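Local coordinates for protein 2-oxo-1,2-dihydroquinoline 8-monooxygenase, oxygenase component (Pseudomonas putida, PDB 1Z02) that probably hydroxylates 2-oxo-1,2-dihydroquinoline at carbon 8 as the oxygenase component of a Rieske-type monooxygenase, pairing a [2Fe-2S] cluster with a mononuclear iron, at residues H221-V224 against H225-N228; F361-S364 against D365-A368. One frame throughout, in Å; residues are numbered along the deposited sequence.

Contact 1 of 2, residues H221-V224 against H225-N228. With FE (Fe (III) ion), chain G.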
loop_
_atom_site.group_PDB
_atom_site.type_symbol
_atom_site.label_atom_id
_atom_site.label_comp_id
_atom_site.label_asym_id
_atom_site.label_seq_id
_atom_site.Cartn_x
_atom_site.Cartn_y
_atom_site.Cartn_z
ATOM N N HIS A 221 16.353 -6.237 -28.956
ATOM C CA HIS A 221 16.782 -5.719 -27.652
ATOM C C HIS A 221 18.087 -6.351 -27.194
ATOM O O HIS A 221 18.165 -6.989 -26.139
ATOM C CB HIS A 221 15.688 -5.872 -26.582
ATOM C CG HIS A 221 15.263 -7.284 -26.315
ATOM N ND1 HIS A 221 14.554 -8.041 -27.226
ATOM C CD2 HIS A 221 15.392 -8.055 -25.211
ATOM C CE1 HIS A 221 14.261 -9.212 -26.691
ATOM N NE2 HIS A 221 14.758 -9.244 -25.469
ATOM N N ILE A 222 19.124 -6.147 -28.001
ATOM C CA ILE A 222 20.449 -6.691 -27.704
ATOM C C ILE A 222 21.059 -6.138 -26.406
ATOM O O ILE A 222 21.650 -6.877 -25.617
ATOM C CB ILE A 222 21.437 -6.408 -28.866
ATOM C CG1 ILE A 222 22.840 -6.915 -28.521
ATOM C CG2 ILE A 222 21.468 -4.906 -29.197
ATOM C CD1 ILE A 222 23.883 -6.686 -29.639
ATOM N N LEU A 223 20.925 -4.834 -26.198
ATOM C CA LEU A 223 21.476 -4.184 -25.013
ATOM C C LEU A 223 21.074 -4.885 -23.706
ATOM O O LEU A 223 21.798 -4.822 -22.713
ATOM C CB LEU A 223 21.023 -2.722 -24.992
ATOM C CG LEU A 223 21.938 -1.611 -25.488
ATOM C CD1 LEU A 223 22.818 -2.038 -26.400
ATOM C CD2 LEU A 223 21.266 -0.682 -26.222
ATOM N N VAL A 224 19.922 -5.552 -23.733
ATOM C CA VAL A 224 19.386 -6.263 -22.579
ATOM C C VAL A 224 20.106 -7.582 -22.292
ATOM O O VAL A 224 20.278 -7.948 -21.139
ATOM C CB VAL A 224 17.862 -6.548 -22.768
ATOM C CG1 VAL A 224 17.353 -7.468 -21.654
ATOM C CG2 VAL A 224 17.068 -5.229 -22.806
ATOM N N HIS A 225 20.541 -8.278 -23.340
ATOM C CA HIS A 225 21.203 -9.574 -23.201
ATOM C C HIS A 225 22.678 -9.598 -23.588
ATOM O O HIS A 225 23.311 -10.646 -23.504
ATOM C CB HIS A 225 20.480 -10.618 -24.066
ATOM C CG HIS A 225 19.033 -10.797 -23.726
ATOM N ND1 HIS A 225 18.608 -11.560 -22.657
ATOM C CD2 HIS A 225 17.918 -10.285 -24.292
ATOM C CE1 HIS A 225 17.293 -11.504 -22.580
ATOM N NE2 HIS A 225 16.851 -10.736 -23.558
ATOM N N LYS A 226 23.223 -8.465 -24.023
ATOM C CA LYS A 226 24.621 -8.413 -24.450
ATOM C C LYS A 226 25.631 -8.890 -23.414
ATOM O O LYS A 226 26.635 -9.483 -23.782
ATOM C CB LYS A 226 24.996 -6.996 -24.905
ATOM C CG LYS A 226 24.749 -5.945 -23.844
ATOM C CD LYS A 226 25.150 -4.542 -24.286
ATOM C CE LYS A 226 26.659 -4.334 -24.394
ATOM N NZ LYS A 226 27.291 -4.858 -25.631
ATOM N N ASP A 227 25.375 -8.635 -22.132
ATOM C CA ASP A 227 26.291 -9.033 -21.058
ATOM C C ASP A 227 26.020 -10.424 -20.481
ATOM O O ASP A 227 26.754 -10.896 -19.615
ATOM C CB ASP A 227 26.249 -8.001 -19.922
ATOM C CG ASP A 227 26.706 -6.624 -20.365
ATOM O OD1 ASP A 227 26.623 -5.665 -19.566
ATOM O OD2 ASP A 227 27.153 -6.504 -21.522
ATOM N N ASN A 228 24.961 -11.079 -20.944
ATOM C CA ASN A 228 24.639 -12.408 -20.444
ATOM C C ASN A 228 25.825 -13.359 -20.605
ATOM O O ASN A 228 26.515 -13.363 -21.632
ATOM C CB ASN A 228 23.416 -12.968 -21.166
ATOM C CG ASN A 228 22.148 -12.206 -20.839
ATOM O OD1 ASN A 228 22.141 -11.299 -20.000
ATOM N ND2 ASN A 228 21.064 -12.573 -21.499
HETATM FE FE FE G . 14.858 -10.847 -23.991
HETATM O O HOH W 1 23.311 -5.122 -20.368
HETATM O O HOH W 2 23.310 -7.545 -20.910
HETATM O O HOH W 3 14.395 -12.509 -25.543
HETATM O O HOH W 4 12.777 -11.708 -23.918
#

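Contact 2 of 2, residues F361-S364 against D365-A368. With FE (Fe (III) ion), chain G.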
loop_
_atom_site.group_PDB
_atom_site.type_symbol
_atom_site.label_atom_id
_atom_site.label_comp_id
_atom_site.label_asym_id
_atom_site.label_seq_id
_atom_site.Cartn_x
_atom_site.Cartn_y
_atom_site.Cartn_z
ATOM N N PHE A 361 19.935 -15.939 -19.086
ATOM C CA PHE A 361 19.507 -15.160 -20.241
ATOM C C PHE A 361 18.234 -14.362 -19.952
ATOM O O PHE A 361 18.220 -13.134 -20.061
ATOM C CB PHE A 361 19.256 -16.103 -21.432
ATOM C CG PHE A 361 19.005 -15.396 -22.731
ATOM C CD1 PHE A 361 20.059 -14.842 -23.456
ATOM C CD2 PHE A 361 17.712 -15.269 -23.226
ATOM C CE1 PHE A 361 19.819 -14.175 -24.658
ATOM C CE2 PHE A 361 17.462 -14.607 -24.419
ATOM C CZ PHE A 361 18.516 -14.058 -25.138
ATOM N N ASN A 362 17.171 -15.067 -19.572
ATOM C CA ASN A 362 15.873 -14.437 -19.319
ATOM C C ASN A 362 15.675 -13.587 -18.059
ATOM O O ASN A 362 14.721 -12.825 -17.992
ATOM C CB ASN A 362 14.771 -15.499 -19.408
ATOM C CG ASN A 362 14.608 -16.033 -20.814
ATOM O OD1 ASN A 362 14.804 -17.218 -21.082
ATOM N ND2 ASN A 362 14.263 -15.148 -21.728
ATOM N N ASP A 363 16.543 -13.704 -17.060
ATOM C CA ASP A 363 16.375 -12.873 -15.867
ATOM C C ASP A 363 16.493 -11.397 -16.250
ATOM O O ASP A 363 15.876 -10.536 -15.631
ATOM C CB ASP A 363 17.428 -13.203 -14.808
ATOM C CG ASP A 363 17.099 -14.457 -14.023
ATOM O OD1 ASP A 363 17.942 -14.870 -13.191
ATOM O OD2 ASP A 363 16.000 -15.023 -14.228
ATOM N N SER A 364 17.284 -11.108 -17.279
ATOM C CA SER A 364 17.470 -9.732 -17.733
ATOM C C SER A 364 16.173 -9.129 -18.252
ATOM O O SER A 364 15.955 -7.923 -18.144
ATOM C CB SER A 364 18.529 -9.678 -18.837
ATOM O OG SER A 364 19.786 -10.105 -18.352
ATOM N N ASP A 365 15.314 -9.971 -18.813
ATOM C CA ASP A 365 14.037 -9.520 -19.346
ATOM C C ASP A 365 13.092 -9.059 -18.257
ATOM O O ASP A 365 12.188 -8.271 -18.514
ATOM C CB ASP A 365 13.385 -10.642 -20.151
ATOM C CG ASP A 365 14.051 -10.836 -21.482
ATOM O OD1 ASP A 365 14.284 -12.005 -21.881
ATOM O OD2 ASP A 365 14.340 -9.792 -22.113
ATOM N N LEU A 366 13.301 -9.567 -17.044
ATOM C CA LEU A 366 12.475 -9.218 -15.891
ATOM C C LEU A 366 12.609 -7.746 -15.545
ATOM O O LEU A 366 11.611 -7.064 -15.310
ATOM C CB LEU A 366 12.875 -10.070 -14.679
ATOM C CG LEU A 366 11.952 -11.226 -14.298
ATOM C CD1 LEU A 366 11.442 -11.928 -15.522
ATOM C CD2 LEU A 366 12.686 -12.167 -13.380
ATOM N N TYR A 367 13.845 -7.257 -15.517
ATOM C CA TYR A 367 14.095 -5.863 -15.198
ATOM C C TYR A 367 13.567 -4.964 -16.306
ATOM O O TYR A 367 13.123 -3.848 -16.048
ATOM C CB TYR A 367 15.592 -5.622 -14.994
ATOM C CG TYR A 367 16.195 -6.504 -13.919
ATOM C CD1 TYR A 367 16.671 -7.781 -14.223
ATOM C CD2 TYR A 367 16.216 -6.094 -12.582
ATOM C CE1 TYR A 367 17.150 -8.630 -13.226
ATOM C CE2 TYR A 367 16.693 -6.939 -11.575
ATOM C CZ TYR A 367 17.157 -8.205 -11.904
ATOM O OH TYR A 367 17.625 -9.047 -10.915
ATOM N N ALA A 368 13.618 -5.455 -17.539
ATOM C CA ALA A 368 13.126 -4.686 -18.672
ATOM C C ALA A 368 11.606 -4.548 -18.563
ATOM O O ALA A 368 11.049 -3.480 -18.805
ATOM C CB ALA A 368 13.507 -5.377 -19.993
HETATM FE FE FE G . 14.858 -10.847 -23.991
HETATM O O HOH W 3 14.395 -12.509 -25.543
HETATM O O HOH W 4 12.777 -11.708 -23.918
#

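Contact 1 of 2, residues H221-V224 against H225-N228
Ile-222 O takes two backbone bonds from the next segment as the chain winds through a short helical turn: His-225 N lies 2.9 Å from Ile-222 O, above the carbonyl plane, and Lys-226 N adds a weak second bond. This winding brings His-221 and His-225, four residues apart, onto one iron. The iron is 2.2 Å from His-221 NE2 and 2.0 Å from His-225 NE2. The two NE2 atoms are only 3.2 Å apart, both directed at the metal, and His-221 NE2 lies in the plane of the His-225 ring, at its edge, with the ring planes 63° apart. His-221 gets there with CG held between its backbone N and carbonyl carbon (chi1 60°). Val-224 lies alongside His-225 and sets CG1 over one ring face in a CH-pi contact, 4.0 Å from the centroid; Phe-361 stacks on the same imidazole. The Lys-226 chain runs beside Leu-223, its CG 3.4 Å from Leu-223 O. Trp-106 of a neighbouring subunit packs on Leu-223 and Val-224. With Asp-365, the histidine pair completes the facial triad of two histidines and one carboxylate characteristic of Rieske oxygenases.

Contact 2 of 2, residues F361-S364 against D365-A368
Asp-365 OD1 is gripped by the iron at 2.5 Å and by Asn-362 ND2 at 3.1 Å, while OD2 of the same carboxylate binds the metal more closely, at 2.2 Å. Asp-365 is thus a bidentate ligand. The side-chain amide of Asn-362 meets Asp-365 OD1 through ND2, nearly in line with the C-O bond, at an N-H...O angle of 151°; the oxygen lies close to the amide plane, although amide and carboxylate are turned 38° apart. With CG beside its own backbone N (chi1 -67°), Asn-362 extends ND2 to the carboxylate, and Gln-314 holds the other end of the amide through OD1. Without this amide, as with an alanine in its place, Asp-365 OD1 would probably lose its donor and be held on that side by the iron alone. Asp-365 N also makes a weak bond to Asn-362 O as the helix begins. Next along, Leu-366 N bonds to Asp-363 O at 3.1 Å, and Tyr-367 brings CD1 to 3.2 Å from Asp-363 O. Asp-363 OD2 forms a salt bridge with Arg-203. Asn-215 donates to Asp-365 OD2, so each carboxylate oxygen is shared between iron and an amide, which probably fixes the carboxylate's rotation at the metal.

From the N terminus, the chain first makes contact 1, in the short helix 222-225 and the turn leading to helix 229-233. It then runs through most of the antiparallel sheet and helix 339-359 before contact 2 forms at the start of helix 363-376. Each contact closes just a local turn, and the two follow in series without nesting or crossing. Their centres are 9 Å apart, and the iron with its two waters belongs to both. Away from the metal, Asn-228 OD1 lies 3.1 Å from Ser-364 OG, a probable hydrogen bond. Together the two contacts tie helix 222-225 and its following turn to helix 363-376, while Trp-106 of a neighbouring subunit touches both.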